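PDB 3F52: clp gene regulator (ClgR) from Corynebacterium glutamicum, which probably binds promoter DNA through a helix-turn-helix domain and activates transcription, including that of clp protease genes. Local coordinates for residues B[58-61]-B[65-68]. Sequence-based numbering, arbitrary orientation.
Sequences LSEL and RKEV
E60 and K66 pair where the chain leaves helix 55-62 and loops round so that R65 and K66 lie beside E60 and L61 of its last turn, and they illustrate how a helix end can be tied to the loop that follows it. The first torsion of K66 (chi1 -71°) lays CG 3.8 Å from E60 CB; a bend at chi2 then turns CD, CE and NZ outward alongside the E60 side chain, toward its carboxylate. E60 is extended beyond CG and presents OE1 alone, 3.5 Å from K66 NZ in a salt bridge, with K66 CE closer still at 3.1 Å; the aliphatic part of the lysine thus shares the approach. R65 N donates to E60 O (2.8 Å), while a water accepts from K66 N and donates to L61 O, extending the link one residue along the chain. In this XRE-type helix-turn-helix domain, the segment 65-68 leads from helix 55-62 to helix 70-80. On the inner side, with L61 CG anti to the backbone N (chi1 175°) and chi2 at 54°, CD1 comes to 3.9 Å from V68 CB, the two side chains meeting at a slant; Y57 also packs against V68 and K66. R65 turns its guanidinium away to a salt bridge with E27, and E67, whose CB points away from the helix, forms a salt bridge with R26 and a hydrogen bond with S70 of the second subunit.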
loop_
_atom_site.group_PDB
_atom_site.type_symbol
_atom_site.label_atom_id
_atom_site.label_comp_id
_atom_site.label_asym_id
_atom_site.label_seq_id
_atom_site.Cartn_x
_atom_site.Cartn_y
_atom_site.Cartn_z
ATOM N N LEU B 58 -6.635 -13.613 -7.134
ATOM C CA LEU B 58 -5.272 -13.194 -7.401
ATOM C C LEU B 58 -5.194 -12.352 -8.664
ATOM O O LEU B 58 -4.471 -11.350 -8.697
ATOM C CB LEU B 58 -4.331 -14.407 -7.518
ATOM C CG LEU B 58 -2.856 -14.023 -7.736
ATOM C CD1 LEU B 58 -2.301 -13.051 -6.664
ATOM C CD2 LEU B 58 -1.965 -15.265 -7.856
ATOM N N SER B 59 -5.919 -12.771 -9.699
ATOM C CA SER B 59 -5.920 -12.057 -10.969
ATOM C C SER B 59 -6.441 -10.626 -10.758
ATOM O O SER B 59 -5.827 -9.653 -11.226
ATOM C CB SER B 59 -6.768 -12.794 -11.987
ATOM O OG SER B 59 -6.851 -12.052 -13.193
ATOM N N GLU B 60 -7.568 -10.505 -10.049
ATOM C CA GLU B 60 -8.135 -9.181 -9.705
ATOM C C GLU B 60 -7.194 -8.342 -8.824
ATOM O O GLU B 60 -7.061 -7.134 -9.032
ATOM C CB GLU B 60 -9.525 -9.320 -9.073
ATOM C CG GLU B 60 -10.566 -9.682 -10.130
ATOM C CD GLU B 60 -11.847 -10.184 -9.537
ATOM O OE1 GLU B 60 -11.955 -10.183 -8.279
ATOM O OE2 GLU B 60 -12.734 -10.595 -10.331
ATOM N N LEU B 61 -6.504 -8.984 -7.878
ATOM C CA LEU B 61 -5.473 -8.276 -7.093
ATOM C C LEU B 61 -4.366 -7.728 -8.016
ATOM O O LEU B 61 -3.985 -6.539 -7.928
ATOM C CB LEU B 61 -4.877 -9.208 -6.027
ATOM C CG LEU B 61 -3.704 -8.657 -5.199
ATOM C CD1 LEU B 61 -4.076 -7.305 -4.543
ATOM C CD2 LEU B 61 -3.253 -9.681 -4.129
ATOM N N ARG B 65 -7.782 -4.466 -8.937
ATOM C CA ARG B 65 -9.236 -4.474 -8.724
ATOM C C ARG B 65 -9.658 -5.063 -7.380
ATOM O O ARG B 65 -10.853 -5.340 -7.158
ATOM C CB ARG B 65 -9.923 -5.199 -9.880
ATOM C CG ARG B 65 -9.561 -4.602 -11.270
ATOM C CD ARG B 65 -10.133 -3.157 -11.388
ATOM N NE ARG B 65 -9.811 -2.525 -12.667
ATOM C CZ ARG B 65 -8.910 -1.554 -12.826
ATOM N NH1 ARG B 65 -8.692 -1.055 -14.052
ATOM N NH2 ARG B 65 -8.243 -1.093 -11.782
ATOM N N LYS B 66 -8.684 -5.255 -6.489
ATOM C CA LYS B 66 -8.972 -5.654 -5.111
ATOM C C LYS B 66 -8.162 -4.845 -4.132
ATOM O O LYS B 66 -6.960 -4.675 -4.316
ATOM C CB LYS B 66 -8.596 -7.121 -4.882
ATOM C CG LYS B 66 -9.468 -8.100 -5.527
ATOM C CD LYS B 66 -10.738 -8.322 -4.740
ATOM C CE LYS B 66 -11.477 -9.522 -5.304
ATOM N NZ LYS B 66 -12.913 -9.486 -4.945
ATOM N N GLU B 67 -8.809 -4.376 -3.075
ATOM C CA GLU B 67 -8.086 -3.829 -1.943
ATOM C C GLU B 67 -7.761 -4.984 -0.979
ATOM O O GLU B 67 -8.687 -5.616 -0.452
ATOM C CB GLU B 67 -8.957 -2.790 -1.241
ATOM C CG GLU B 67 -9.096 -1.452 -1.974
ATOM C CD GLU B 67 -7.795 -0.645 -1.959
ATOM O OE1 GLU B 67 -7.120 -0.525 -0.893
ATOM O OE2 GLU B 67 -7.435 -0.149 -3.035
ATOM N N VAL B 68 -6.476 -5.244 -0.761
ATOM C CA VAL B 68 -5.994 -6.427 -0.010
ATOM C C VAL B 68 -5.703 -6.008 1.425
ATOM O O VAL B 68 -5.188 -4.914 1.637
ATOM C CB VAL B 68 -4.714 -7.042 -0.695
ATOM C CG1 VAL B 68 -3.503 -6.099 -0.679
ATOM C CG2 VAL B 68 -4.319 -8.382 -0.073
HETATM O O HOH W 1 -5.778 -4.911 -6.547
#